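Long-range contacts in spike protein P1 (PDB 2VVE), which binds the host receptor as the spike at the fivefold vertices of the membrane-containing marine bacteriophage PM2: residues A[130-136]-A[188-194]; A[154-160]-A[203-209]; A[29-33]-A[73-77]; A[37-41]-A[245-249]; A[94-99]-A[228-232]. All blocks are in the same frame, centred on the assembly; numbering follows the deposited sequence.

Contact 1: A[130-136]-A[188-194]; sequences SLKARVR and DNTLDVM
Arg136 and Asp188 close one end of the pairing through a side-on grip that uses two nitrogens for two oxygens. Followed outward, the arginine stays beside the carboxylate nearly all the way: CB and CG each lie 3.3 Å from Asp188 OD1, and CD passes a little farther off. The chain then bends at chi3 (-59°), turning NE onto OD1 at 2.9 Å within the guanidinium plane, while NH2 reaches Asp188 OD2 at 3.0 Å. Both oxygens use their syn lone pairs, and the two planes are nearly coplanar. Arg134 comes with an extended chain, its guanidinium turned 70° from the carboxylate, and gives its NE to the anti lone pair of OD2 at 2.8 Å. One carboxylate is thus shared by two arginines, which probably favours its ionised form. Residues 130-136 and 189-194 are the antiparallel D and G strands of the BIDG sheet in the receptor-binding jelly roll, with paired backbone bonds at Leu131-Val193, Ala133-Leu191 and Val135-Asn189. The face bearing these three pairs is largely apolar; Val135 CG2 meets Leu191 CB at 4.0 Å, and Phe157 of the facing sheet covers Leu131, Ala133, Leu191 and Val193. On the other face Lys132 runs side by side with Asp192, CE 3.3 Å from OD2, but carries its NZ on to a salt bridge with Asp237.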
# COMPACT_ATOMS: atom_id res chain seq x y z
N SER A 130 17.44 26.29 -15.94
CA SER A 130 17.16 26.59 -17.35
C SER A 130 16.08 25.69 -17.93
O SER A 130 16.19 24.46 -17.87
CB SER A 130 18.44 26.45 -18.18
OG SER A 130 18.17 26.61 -19.57
N LEU A 131 15.05 26.31 -18.50
CA LEU A 131 14.03 25.59 -19.26
C LEU A 131 14.04 26.11 -20.69
O LEU A 131 13.90 27.32 -20.93
CB LEU A 131 12.65 25.75 -18.63
CG LEU A 131 11.46 24.96 -19.19
CD1 LEU A 131 11.69 23.46 -19.12
CD2 LEU A 131 10.18 25.32 -18.43
N LYS A 132 14.19 25.20 -21.64
CA LYS A 132 14.34 25.56 -23.03
C LYS A 132 13.32 24.90 -23.93
O LYS A 132 12.73 23.88 -23.57
CB LYS A 132 15.74 25.18 -23.52
CG LYS A 132 16.88 25.98 -22.91
CD LYS A 132 18.20 25.43 -23.42
CE LYS A 132 19.40 26.10 -22.75
NZ LYS A 132 20.69 25.42 -23.14
N ALA A 133 13.11 25.48 -25.10
CA ALA A 133 12.36 24.81 -26.16
C ALA A 133 12.96 25.13 -27.52
O ALA A 133 13.40 26.26 -27.76
CB ALA A 133 10.89 25.19 -26.12
N ARG A 134 12.95 24.13 -28.39
CA ARG A 134 13.24 24.30 -29.81
C ARG A 134 11.90 24.66 -30.47
O ARG A 134 10.93 23.89 -30.43
CB ARG A 134 13.85 23.01 -30.39
CG ARG A 134 14.05 23.03 -31.89
CD ARG A 134 14.65 21.73 -32.41
NE ARG A 134 14.94 21.84 -33.84
CZ ARG A 134 15.69 20.98 -34.52
NH1 ARG A 134 15.90 21.18 -35.82
NH2 ARG A 134 16.23 19.93 -33.92
N VAL A 135 11.85 25.86 -31.04
CA VAL A 135 10.58 26.44 -31.45
C VAL A 135 10.59 26.73 -32.95
O VAL A 135 11.53 27.34 -33.47
CB VAL A 135 10.24 27.73 -30.62
CG1 VAL A 135 8.94 28.32 -31.06
CG2 VAL A 135 10.16 27.42 -29.14
N ARG A 136 9.54 26.28 -33.63
CA ARG A 136 9.45 26.46 -35.07
C ARG A 136 8.24 27.32 -35.42
O ARG A 136 7.09 26.96 -35.14
CB ARG A 136 9.37 25.10 -35.79
CG ARG A 136 9.33 25.20 -37.32
CD ARG A 136 9.44 23.84 -37.96
NE ARG A 136 10.67 23.18 -37.56
CZ ARG A 136 10.87 21.87 -37.61
NH1 ARG A 136 9.90 21.07 -38.04
NH2 ARG A 136 12.03 21.37 -37.21
N ASP A 188 15.08 27.07 -36.73
CA ASP A 188 14.34 26.96 -35.46
C ASP A 188 14.96 27.84 -34.38
O ASP A 188 16.19 28.00 -34.32
CB ASP A 188 14.30 25.51 -34.97
CG ASP A 188 13.32 24.64 -35.75
OD1 ASP A 188 12.57 25.16 -36.60
OD2 ASP A 188 13.32 23.41 -35.50
N ASN A 189 14.11 28.43 -33.55
CA ASN A 189 14.58 29.25 -32.43
C ASN A 189 14.71 28.49 -31.12
O ASN A 189 14.16 27.40 -30.97
CB ASN A 189 13.65 30.45 -32.24
CG ASN A 189 13.66 31.39 -33.43
OD1 ASN A 189 14.65 31.48 -34.16
ND2 ASN A 189 12.56 32.10 -33.63
N THR A 190 15.45 29.06 -30.18
CA THR A 190 15.50 28.50 -28.84
C THR A 190 14.88 29.46 -27.82
O THR A 190 15.39 30.56 -27.59
CB THR A 190 16.92 28.08 -28.43
OG1 THR A 190 17.40 27.08 -29.34
CG2 THR A 190 16.92 27.49 -27.01
N LEU A 191 13.78 29.02 -27.22
CA LEU A 191 13.21 29.71 -26.08
C LEU A 191 14.05 29.26 -24.89
O LEU A 191 14.26 28.06 -24.70
CB LEU A 191 11.71 29.34 -25.94
CG LEU A 191 10.92 29.83 -24.73
CD1 LEU A 191 10.89 31.35 -24.60
CD2 LEU A 191 9.49 29.26 -24.74
N ASP A 192 14.60 30.20 -24.13
CA ASP A 192 15.49 29.85 -23.02
C ASP A 192 15.22 30.78 -21.86
O ASP A 192 15.57 31.97 -21.89
CB ASP A 192 16.97 29.93 -23.47
CG ASP A 192 17.96 29.45 -22.38
OD1 ASP A 192 17.57 29.08 -21.24
OD2 ASP A 192 19.16 29.44 -22.70
N VAL A 193 14.58 30.24 -20.83
CA VAL A 193 14.26 31.02 -19.64
C VAL A 193 14.82 30.36 -18.39
O VAL A 193 14.93 29.13 -18.31
CB VAL A 193 12.71 31.25 -19.48
CG1 VAL A 193 12.16 32.05 -20.67
CG2 VAL A 193 11.97 29.92 -19.31
N MET A 194 15.17 31.19 -17.42
CA MET A 194 15.43 30.71 -16.08
C MET A 194 14.10 30.72 -15.34
O MET A 194 13.35 31.69 -15.40
CB MET A 194 16.44 31.60 -15.35
CG MET A 194 17.84 31.62 -15.96
SD MET A 194 18.59 29.98 -16.05
CE MET A 194 18.70 29.56 -14.32

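Contact 2: A[154-160]-A[203-209]; sequences KPAFYIT and RVFPVET
Lys154 O is held by two donors from Thr209. The hydroxyl OG1 gives its proton to it at 2.6 Å, in the carbonyl plane on a lone pair, whereas the backbone N of Thr209 approaches from above that plane at 3.1 Å. With chi1 at 64°, OG1 sits between its own backbone N and carbonyl carbon, and this brings hydroxyl and amide to the same acceptor. The amide of Lys154 is taken by Glu208, whose OE1 is held by Thr229 OG1: Lys154 N donates to the syn lone pair of OE2 at 2.7 Å in a nearly straight bond (172°). Beyond this end, 155-160 and 203-208 pair as antiparallel strands. On one face Val207 CG2 stands 3.6 Å above the plane of the Tyr158 ring, over its centre, in a CH-pi contact, while Thr209 CG2 is squeezed against Ala156 CB at 3.4 Å. On the opposite face Val204 CG1 meets Phe157 CD1 obliquely at 3.8 Å, and its CG2 lies alongside Ile159. At the far end Thr160 OG1, bonded to Gly162 O, accepts from Arg203 N at 3.0 Å. These are strands E and H of the CHEF sheet: 169-172 and 116-120 continue it on either side, helix 105-110 covers Tyr158 and Phe205, and Phe157 and Ile159 pack into the sandwich against strand 129-137.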
# COMPACT_ATOMS: atom_id res chain seq x y z
N LYS A 154 5.57 35.45 -30.14
CA LYS A 154 6.22 35.49 -28.85
C LYS A 154 5.81 34.24 -28.06
O LYS A 154 4.80 34.26 -27.33
CB LYS A 154 5.89 36.79 -28.09
CG LYS A 154 6.61 36.91 -26.73
CD LYS A 154 6.61 38.33 -26.19
CE LYS A 154 7.80 39.13 -26.69
NZ LYS A 154 7.77 40.51 -26.16
N PRO A 155 6.58 33.15 -28.21
CA PRO A 155 6.27 31.91 -27.50
C PRO A 155 6.47 32.07 -25.99
O PRO A 155 7.29 32.88 -25.57
CB PRO A 155 7.26 30.89 -28.09
CG PRO A 155 8.40 31.74 -28.63
CD PRO A 155 7.76 33.01 -29.09
N ALA A 156 5.71 31.33 -25.20
CA ALA A 156 5.86 31.40 -23.74
C ALA A 156 5.62 30.04 -23.10
O ALA A 156 5.03 29.15 -23.72
CB ALA A 156 4.91 32.44 -23.14
N PHE A 157 6.13 29.88 -21.88
CA PHE A 157 5.64 28.86 -20.96
C PHE A 157 4.78 29.57 -19.96
O PHE A 157 5.24 30.53 -19.34
CB PHE A 157 6.77 28.18 -20.19
CG PHE A 157 7.78 27.50 -21.07
CD1 PHE A 157 7.39 26.46 -21.92
CD2 PHE A 157 9.11 27.87 -21.03
CE1 PHE A 157 8.34 25.80 -22.72
CE2 PHE A 157 10.07 27.23 -21.84
CZ PHE A 157 9.68 26.19 -22.68
N TYR A 158 3.52 29.13 -19.83
CA TYR A 158 2.70 29.54 -18.70
C TYR A 158 2.83 28.46 -17.63
O TYR A 158 2.49 27.30 -17.87
CB TYR A 158 1.22 29.67 -19.09
CG TYR A 158 0.87 30.82 -20.01
CD1 TYR A 158 1.81 31.82 -20.35
CD2 TYR A 158 -0.40 30.92 -20.55
CE1 TYR A 158 1.46 32.87 -21.20
CE2 TYR A 158 -0.75 31.95 -21.39
CZ TYR A 158 0.15 32.92 -21.71
OH TYR A 158 -0.27 33.94 -22.54
N ILE A 159 3.32 28.82 -16.44
CA ILE A 159 3.63 27.84 -15.40
C ILE A 159 2.87 28.17 -14.11
O ILE A 159 2.85 29.32 -13.67
CB ILE A 159 5.15 27.76 -15.11
CG1 ILE A 159 5.94 27.60 -16.42
CG2 ILE A 159 5.46 26.63 -14.10
CD1 ILE A 159 7.46 27.44 -16.23
N THR A 160 2.27 27.16 -13.48
CA THR A 160 1.57 27.40 -12.21
C THR A 160 2.61 27.85 -11.15
O THR A 160 3.70 27.28 -11.08
CB THR A 160 0.80 26.15 -11.71
OG1 THR A 160 1.70 25.05 -11.58
CG2 THR A 160 -0.33 25.77 -12.69
N ARG A 203 2.67 22.76 -13.28
CA ARG A 203 2.14 22.46 -14.61
C ARG A 203 2.55 23.56 -15.58
O ARG A 203 2.47 24.76 -15.26
CB ARG A 203 0.62 22.32 -14.58
CG ARG A 203 -0.03 21.89 -15.89
CD ARG A 203 -1.33 21.15 -15.61
NE ARG A 203 -1.06 19.84 -14.99
CZ ARG A 203 -1.99 19.00 -14.55
NH1 ARG A 203 -3.27 19.32 -14.64
NH2 ARG A 203 -1.64 17.83 -14.02
N VAL A 204 2.99 23.14 -16.77
CA VAL A 204 3.55 24.04 -17.79
C VAL A 204 2.77 23.94 -19.11
O VAL A 204 2.63 22.85 -19.67
CB VAL A 204 5.05 23.71 -18.08
CG1 VAL A 204 5.64 24.72 -19.07
CG2 VAL A 204 5.87 23.67 -16.78
N PHE A 205 2.29 25.08 -19.60
CA PHE A 205 1.59 25.18 -20.89
C PHE A 205 2.46 25.94 -21.91
O PHE A 205 2.63 27.17 -21.81
CB PHE A 205 0.25 25.93 -20.75
CG PHE A 205 -0.73 25.30 -19.79
CD1 PHE A 205 -1.77 24.51 -20.26
CD2 PHE A 205 -0.64 25.54 -18.41
CE1 PHE A 205 -2.70 23.94 -19.39
CE2 PHE A 205 -1.57 24.97 -17.53
CZ PHE A 205 -2.59 24.17 -18.02
N PRO A 206 3.05 25.22 -22.88
CA PRO A 206 3.73 25.91 -23.98
C PRO A 206 2.71 26.55 -24.92
O PRO A 206 1.86 25.86 -25.49
CB PRO A 206 4.52 24.79 -24.67
CG PRO A 206 4.50 23.62 -23.71
CD PRO A 206 3.18 23.76 -23.00
N VAL A 207 2.79 27.87 -25.07
CA VAL A 207 1.79 28.63 -25.84
C VAL A 207 2.38 29.69 -26.75
O VAL A 207 3.53 30.12 -26.57
CB VAL A 207 0.77 29.34 -24.90
CG1 VAL A 207 0.09 28.34 -23.97
CG2 VAL A 207 1.44 30.46 -24.10
N GLU A 208 1.57 30.12 -27.73
CA GLU A 208 1.85 31.35 -28.47
C GLU A 208 1.05 32.51 -27.83
O GLU A 208 -0.17 32.40 -27.69
CB GLU A 208 1.45 31.18 -29.95
CG GLU A 208 1.64 32.45 -30.79
CD GLU A 208 3.05 33.05 -30.67
OE1 GLU A 208 4.04 32.39 -31.09
OE2 GLU A 208 3.16 34.18 -30.15
N THR A 209 1.73 33.59 -27.44
CA THR A 209 1.07 34.69 -26.70
C THR A 209 0.59 35.83 -27.60
O THR A 209 -0.16 36.71 -27.16
CB THR A 209 1.97 35.30 -25.59
OG1 THR A 209 3.12 35.92 -26.18
CG2 THR A 209 2.39 34.26 -24.57

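Contact 3: A[29-33]-A[73-77]; sequences EDASR and NTFGS
Two loops at one end of the second jelly roll meet here, the CD loop with its type I beta turn from Asp30 to Arg33 and the GH loop of residues 73-77. Asp30 N, at the start of the turn, donates to Phe75 O at 2.8 Å in a straight bond (171°). Its carboxylate braces the turn from within: the bond from Ser32 N to Asp30 OD1 makes an Asx turn, and Ser32 OG adds a second bond from the same face. Arg33 does most of the gripping. A bend at chi3 (76°) lays its guanidinium against the 74-76 backbone, with Phe75 CA over one face, and NH2 reaches Gly76 O at 2.7 Å in the planes of both groups. A weaker bond of the same NH2 goes to Thr74 O. Arg33 NH1 is taken by Pro28 O. Phe75 CB presses on Asp30 O at 3.3 Å, and a second subunit packs Arg10 on Phe75 and accepts from Asn73 N with its Glu252. Waters complete the join: one accepts from Ser77 N and donates to Glu29 OE1, and another accepts from Arg33 NE at 2.9 Å and donates to Thr74 O at 2.7 Å.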
# COMPACT_ATOMS: atom_id res chain seq x y z
N GLU A 29 34.95 2.35 -3.59
CA GLU A 29 35.63 1.51 -2.61
C GLU A 29 36.11 2.42 -1.48
O GLU A 29 36.77 3.43 -1.72
CB GLU A 29 36.80 0.74 -3.21
CG GLU A 29 37.44 -0.24 -2.20
CD GLU A 29 38.46 -1.17 -2.82
OE1 GLU A 29 38.21 -1.70 -3.93
OE2 GLU A 29 39.51 -1.40 -2.18
N ASP A 30 35.75 2.05 -0.26
CA ASP A 30 36.03 2.88 0.91
C ASP A 30 36.12 1.95 2.12
O ASP A 30 35.10 1.49 2.64
CB ASP A 30 34.91 3.92 1.05
CG ASP A 30 35.07 4.79 2.28
OD1 ASP A 30 35.97 4.55 3.12
OD2 ASP A 30 34.26 5.73 2.42
N ALA A 31 37.36 1.67 2.54
CA ALA A 31 37.64 0.75 3.64
C ALA A 31 36.91 1.12 4.94
O ALA A 31 36.69 0.26 5.79
CB ALA A 31 39.14 0.64 3.88
N SER A 32 36.55 2.39 5.10
CA SER A 32 35.90 2.83 6.34
C SER A 32 34.42 2.47 6.38
O SER A 32 33.83 2.33 7.47
CB SER A 32 36.15 4.32 6.62
OG SER A 32 35.61 5.16 5.61
N ARG A 33 33.81 2.27 5.20
CA ARG A 33 32.36 2.10 5.12
C ARG A 33 31.89 0.69 5.53
O ARG A 33 32.38 -0.31 5.01
CB ARG A 33 31.84 2.45 3.73
CG ARG A 33 30.32 2.52 3.67
CD ARG A 33 29.86 2.85 2.24
NE ARG A 33 29.97 1.67 1.37
CZ ARG A 33 30.79 1.58 0.33
NH1 ARG A 33 31.58 2.59 -0.03
NH2 ARG A 33 30.80 0.46 -0.38
N ASN A 73 26.05 -3.54 2.39
CA ASN A 73 26.96 -3.66 3.54
C ASN A 73 28.41 -3.95 3.16
O ASN A 73 29.20 -4.41 3.98
CB ASN A 73 26.48 -4.74 4.51
CG ASN A 73 25.19 -4.38 5.24
OD1 ASN A 73 24.60 -3.33 5.03
ND2 ASN A 73 24.74 -5.28 6.09
N THR A 74 28.77 -3.66 1.91
CA THR A 74 30.12 -3.89 1.42
C THR A 74 30.98 -2.65 1.67
O THR A 74 30.46 -1.59 2.03
CB THR A 74 30.12 -4.17 -0.08
OG1 THR A 74 29.56 -3.04 -0.79
CG2 THR A 74 29.31 -5.38 -0.38
N PHE A 75 32.29 -2.79 1.49
CA PHE A 75 33.16 -1.62 1.45
C PHE A 75 33.68 -1.36 0.04
O PHE A 75 34.42 -0.40 -0.18
CB PHE A 75 34.33 -1.71 2.45
CG PHE A 75 35.35 -2.78 2.13
CD1 PHE A 75 36.47 -2.48 1.36
CD2 PHE A 75 35.21 -4.06 2.65
CE1 PHE A 75 37.42 -3.47 1.07
CE2 PHE A 75 36.15 -5.05 2.36
CZ PHE A 75 37.26 -4.75 1.58
N GLY A 76 33.29 -2.21 -0.90
CA GLY A 76 33.76 -2.11 -2.28
C GLY A 76 32.95 -1.14 -3.11
O GLY A 76 32.02 -0.49 -2.60
N SER A 77 33.31 -1.05 -4.40
CA SER A 77 32.60 -0.25 -5.39
C SER A 77 31.22 -0.85 -5.64
O SER A 77 31.05 -2.07 -5.61
CB SER A 77 33.40 -0.23 -6.71
OG SER A 77 32.70 0.50 -7.71
O HOH W 1 35.76 -2.49 -5.10
O HOH W 2 28.20 -0.18 2.66

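Contact 4: A[37-41]-A[245-249]; sequences SIKSP and GYAQI
Lys39 and Gln248 form the hydrogen-bonded pair at the middle of this contact: Gln248 N donates to Lys39 O at 2.8 Å, and Lys39 N returns a bond to Gln248 O at 3.0 Å. Towards residue 249 the next pair is non-hydrogen-bonded and apolar. Ile38 and Ile249 run alongside each other in the same direction, and the bent end of Ile249 (chi2 -67°) swings CD1 back over its neighbour, 3.7 Å from both CG1 and CG2 of Ile38. Ala247 CB touches the same CG2 more loosely. Towards the other end regular pairing stops as Pro41, which has no N-H to give, turns its ring onto the opposite backbone. Its CD comes within 3.3 Å of Tyr246 O, and its CG sits 4.0 Å from Gly245 CA. Farther out, Phe15 and Ile17 of strand 11-19 flank Ile249, and Phe70 and Ile72 of strand 69-72 flank Ile38, the contact joining the two central strands of the BIDG sheet in the second jelly roll. The other face of the sheet is polar: Gln248 bonds to Gln16 and, through NE2, to Glu123, while Lys39 NZ leaves for a salt bridge with Glu65 of a third subunit. The pairing therefore divides its chemistry by face, with isoleucines turned to the buried side and long polar chains to the side on which neighbouring strands and a third subunit supply salt-bridge and hydrogen-bond partners.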
# COMPACT_ATOMS: atom_id res chain seq x y z
N SER A 37 22.31 2.75 3.93
CA SER A 37 20.87 2.59 3.70
C SER A 37 20.46 3.61 2.63
O SER A 37 20.67 4.80 2.80
CB SER A 37 20.06 2.78 4.99
OG SER A 37 18.75 2.18 4.91
N ILE A 38 19.85 3.11 1.56
CA ILE A 38 19.65 3.88 0.34
C ILE A 38 18.17 3.85 -0.08
O ILE A 38 17.51 2.81 -0.00
CB ILE A 38 20.52 3.31 -0.80
CG1 ILE A 38 22.00 3.26 -0.38
CG2 ILE A 38 20.31 4.07 -2.13
CD1 ILE A 38 22.81 2.22 -1.10
N LYS A 39 17.67 4.99 -0.56
CA LYS A 39 16.34 5.02 -1.17
C LYS A 39 16.42 5.87 -2.43
O LYS A 39 16.85 7.02 -2.38
CB LYS A 39 15.26 5.59 -0.24
CG LYS A 39 13.83 5.51 -0.86
CD LYS A 39 12.77 6.28 -0.04
CE LYS A 39 12.56 5.64 1.33
NZ LYS A 39 11.52 6.35 2.14
N SER A 40 15.99 5.28 -3.54
CA SER A 40 15.97 5.97 -4.84
C SER A 40 14.54 6.36 -5.20
O SER A 40 13.63 5.56 -5.00
CB SER A 40 16.55 5.07 -5.94
OG SER A 40 16.47 5.68 -7.22
N PRO A 41 14.34 7.58 -5.74
CA PRO A 41 13.00 7.99 -6.11
C PRO A 41 12.55 7.40 -7.45
O PRO A 41 11.40 7.59 -7.84
CB PRO A 41 13.13 9.52 -6.22
CG PRO A 41 14.53 9.73 -6.70
CD PRO A 41 15.34 8.64 -6.03
N GLY A 245 17.05 12.05 -10.47
CA GLY A 245 16.54 12.11 -9.13
C GLY A 245 17.71 12.07 -8.20
O GLY A 245 18.86 11.88 -8.63
N TYR A 246 17.43 12.26 -6.92
CA TYR A 246 18.47 12.20 -5.91
C TYR A 246 18.22 11.01 -5.01
O TYR A 246 17.15 10.90 -4.41
CB TYR A 246 18.54 13.51 -5.12
CG TYR A 246 18.91 14.69 -5.99
CD1 TYR A 246 17.94 15.36 -6.74
CD2 TYR A 246 20.23 15.10 -6.10
CE1 TYR A 246 18.28 16.44 -7.57
CE2 TYR A 246 20.58 16.19 -6.92
CZ TYR A 246 19.61 16.84 -7.65
OH TYR A 246 19.96 17.90 -8.45
N ALA A 247 19.20 10.11 -4.95
CA ALA A 247 19.16 8.96 -4.04
C ALA A 247 19.51 9.42 -2.64
O ALA A 247 20.44 10.20 -2.46
CB ALA A 247 20.12 7.88 -4.50
N GLN A 248 18.73 8.97 -1.66
CA GLN A 248 18.94 9.34 -0.26
C GLN A 248 19.89 8.32 0.34
O GLN A 248 19.65 7.12 0.20
CB GLN A 248 17.59 9.31 0.49
CG GLN A 248 16.52 10.26 -0.07
CD GLN A 248 16.93 11.72 0.04
OE1 GLN A 248 17.59 12.12 1.00
NE2 GLN A 248 16.55 12.52 -0.96
N ILE A 249 20.95 8.78 1.01
CA ILE A 249 21.95 7.88 1.57
C ILE A 249 22.22 8.20 3.03
O ILE A 249 22.49 9.33 3.38
CB ILE A 249 23.34 7.97 0.83
CG1 ILE A 249 23.19 8.06 -0.69
CG2 ILE A 249 24.29 6.82 1.30
CD1 ILE A 249 22.62 6.82 -1.37

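Contact 5: A[94-99]-A[228-232]; sequences SARAKY and FTTFI
Two waters stand between the backbones where residues 94-95 draw apart from 230-231, and Ala97 N to Thr229 O, at 2.7 Å, is the sole direct hydrogen bond between the segments. One water donates to Ala95 O and accepts from Phe231 N, both at 2.9 Å; the other links Ser94 O to Thr230 OG1. Thr230 OG1, anti to the carbonyl carbon (chi1 -56°), lies 3.5 Å from Arg96 CA and near CG, while CG2 points to Ala95 O at 3.6 Å. Phe231, at the centre of an inverse gamma turn, offers its ring edge to Ala97: CB sits in the ring plane, 3.7 Å from CD2. At the other end Tyr99 OH comes obliquely to Phe228, 3.5 Å from CE2. That hydroxyl is hydrogen-bonded to His221, whose ring also meets both aromatics. Arg96 NH2 forms a salt bridge with Asp143, and NE is held by Ser227 O. The contact lays the first part of the BC connection of the receptor-binding jelly roll, between strand 88-91 and helix 105-110, across the start of strand 229-236, which strand 129-137 flanks and whose Phe231 packs against Pro155 and Pro206 of the facing sheet.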
# COMPACT_ATOMS: atom_id res chain seq x y z
N SER A 94 4.46 17.70 -32.48
CA SER A 94 4.34 17.91 -33.91
C SER A 94 3.16 18.84 -34.21
O SER A 94 3.13 19.48 -35.26
CB SER A 94 4.20 16.59 -34.66
OG SER A 94 3.05 15.89 -34.24
N ALA A 95 2.20 18.90 -33.28
CA ALA A 95 1.02 19.76 -33.43
C ALA A 95 1.36 21.21 -33.17
O ALA A 95 2.11 21.52 -32.24
CB ALA A 95 -0.08 19.31 -32.49
N ARG A 96 0.78 22.10 -33.97
CA ARG A 96 0.96 23.54 -33.76
C ARG A 96 0.42 23.94 -32.38
O ARG A 96 -0.64 23.46 -31.96
CB ARG A 96 0.21 24.31 -34.85
CG ARG A 96 0.81 24.12 -36.25
CD ARG A 96 -0.22 24.31 -37.35
NE ARG A 96 -0.87 25.61 -37.28
CZ ARG A 96 -1.83 26.03 -38.11
NH1 ARG A 96 -2.26 25.27 -39.12
NH2 ARG A 96 -2.35 27.24 -37.94
N ALA A 97 1.13 24.84 -31.71
CA ALA A 97 0.73 25.30 -30.38
C ALA A 97 -0.45 26.26 -30.50
O ALA A 97 -0.58 26.96 -31.51
CB ALA A 97 1.89 25.99 -29.70
N LYS A 98 -1.29 26.32 -29.47
CA LYS A 98 -2.43 27.24 -29.49
C LYS A 98 -2.10 28.66 -29.04
O LYS A 98 -1.20 28.88 -28.21
CB LYS A 98 -3.62 26.67 -28.71
CG LYS A 98 -4.12 25.36 -29.31
CD LYS A 98 -5.16 24.66 -28.48
CE LYS A 98 -5.66 23.45 -29.27
NZ LYS A 98 -6.77 22.70 -28.61
N TYR A 99 -2.82 29.63 -29.62
CA TYR A 99 -2.86 30.97 -29.06
C TYR A 99 -3.50 30.93 -27.67
O TYR A 99 -4.59 30.39 -27.49
CB TYR A 99 -3.70 31.92 -29.92
CG TYR A 99 -3.23 32.14 -31.34
CD1 TYR A 99 -2.14 32.97 -31.60
CD2 TYR A 99 -3.90 31.57 -32.42
CE1 TYR A 99 -1.71 33.21 -32.92
CE2 TYR A 99 -3.49 31.79 -33.73
CZ TYR A 99 -2.40 32.61 -33.98
OH TYR A 99 -1.97 32.85 -35.26
N PHE A 228 0.93 29.80 -35.59
CA PHE A 228 2.00 29.46 -36.51
C PHE A 228 3.25 28.97 -35.77
O PHE A 228 4.33 28.89 -36.34
CB PHE A 228 2.35 30.67 -37.37
CG PHE A 228 1.18 31.23 -38.12
CD1 PHE A 228 0.66 30.57 -39.23
CD2 PHE A 228 0.60 32.43 -37.71
CE1 PHE A 228 -0.44 31.10 -39.92
CE2 PHE A 228 -0.49 32.96 -38.39
CZ PHE A 228 -1.01 32.29 -39.50
N THR A 229 3.09 28.61 -34.50
CA THR A 229 4.21 28.27 -33.63
C THR A 229 4.10 26.83 -33.17
O THR A 229 3.03 26.41 -32.74
CB THR A 229 4.24 29.22 -32.40
OG1 THR A 229 4.48 30.56 -32.86
CG2 THR A 229 5.32 28.82 -31.39
N THR A 230 5.20 26.08 -33.28
CA THR A 230 5.26 24.70 -32.81
C THR A 230 6.44 24.48 -31.85
O THR A 230 7.59 24.84 -32.16
CB THR A 230 5.38 23.69 -34.00
OG1 THR A 230 4.28 23.88 -34.90
CG2 THR A 230 5.39 22.23 -33.49
N PHE A 231 6.16 23.88 -30.70
CA PHE A 231 7.21 23.52 -29.74
C PHE A 231 7.80 22.16 -30.08
O PHE A 231 7.44 21.13 -29.51
CB PHE A 231 6.70 23.57 -28.29
CG PHE A 231 6.39 24.96 -27.80
CD1 PHE A 231 7.31 25.65 -27.02
CD2 PHE A 231 5.20 25.58 -28.14
CE1 PHE A 231 7.04 26.95 -26.58
CE2 PHE A 231 4.91 26.88 -27.71
CZ PHE A 231 5.83 27.56 -26.92
N ILE A 232 8.72 22.17 -31.04
CA ILE A 232 9.37 20.94 -31.54
C ILE A 232 9.90 20.05 -30.40
O ILE A 232 9.67 18.82 -30.38
CB ILE A 232 10.49 21.30 -32.55
CG1 ILE A 232 9.89 22.03 -33.78
CG2 ILE A 232 11.29 20.07 -32.95
CD1 ILE A 232 8.90 21.18 -34.58
O HOH W 3 3.79 21.81 -36.46
O HOH W 4 3.45 23.00 -30.15

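Overall arrangement
The contacts fall into two jelly rolls. Contacts 1, 2 and 5 share the receptor-binding one, their centres 11 to 13 Å apart: contacts 1 and 5 both reach the BIDG sheet through neighbouring strands 129-137 and 229-236, and contact 2 belongs to the facing sheet. Contacts 3 and 4, about 18 Å apart between centres, belong to the second jelly roll. Along the chain, contact 3 closes before contacts 1, 2 and 5 open, its segments alternating with those of contact 4. Contacts 1 and 2 cross inside the loop of contact 5, and all three nest within contact 4. The receptor-binding domain is thus inserted ahead of the last strand of the second jelly roll, probably the stem.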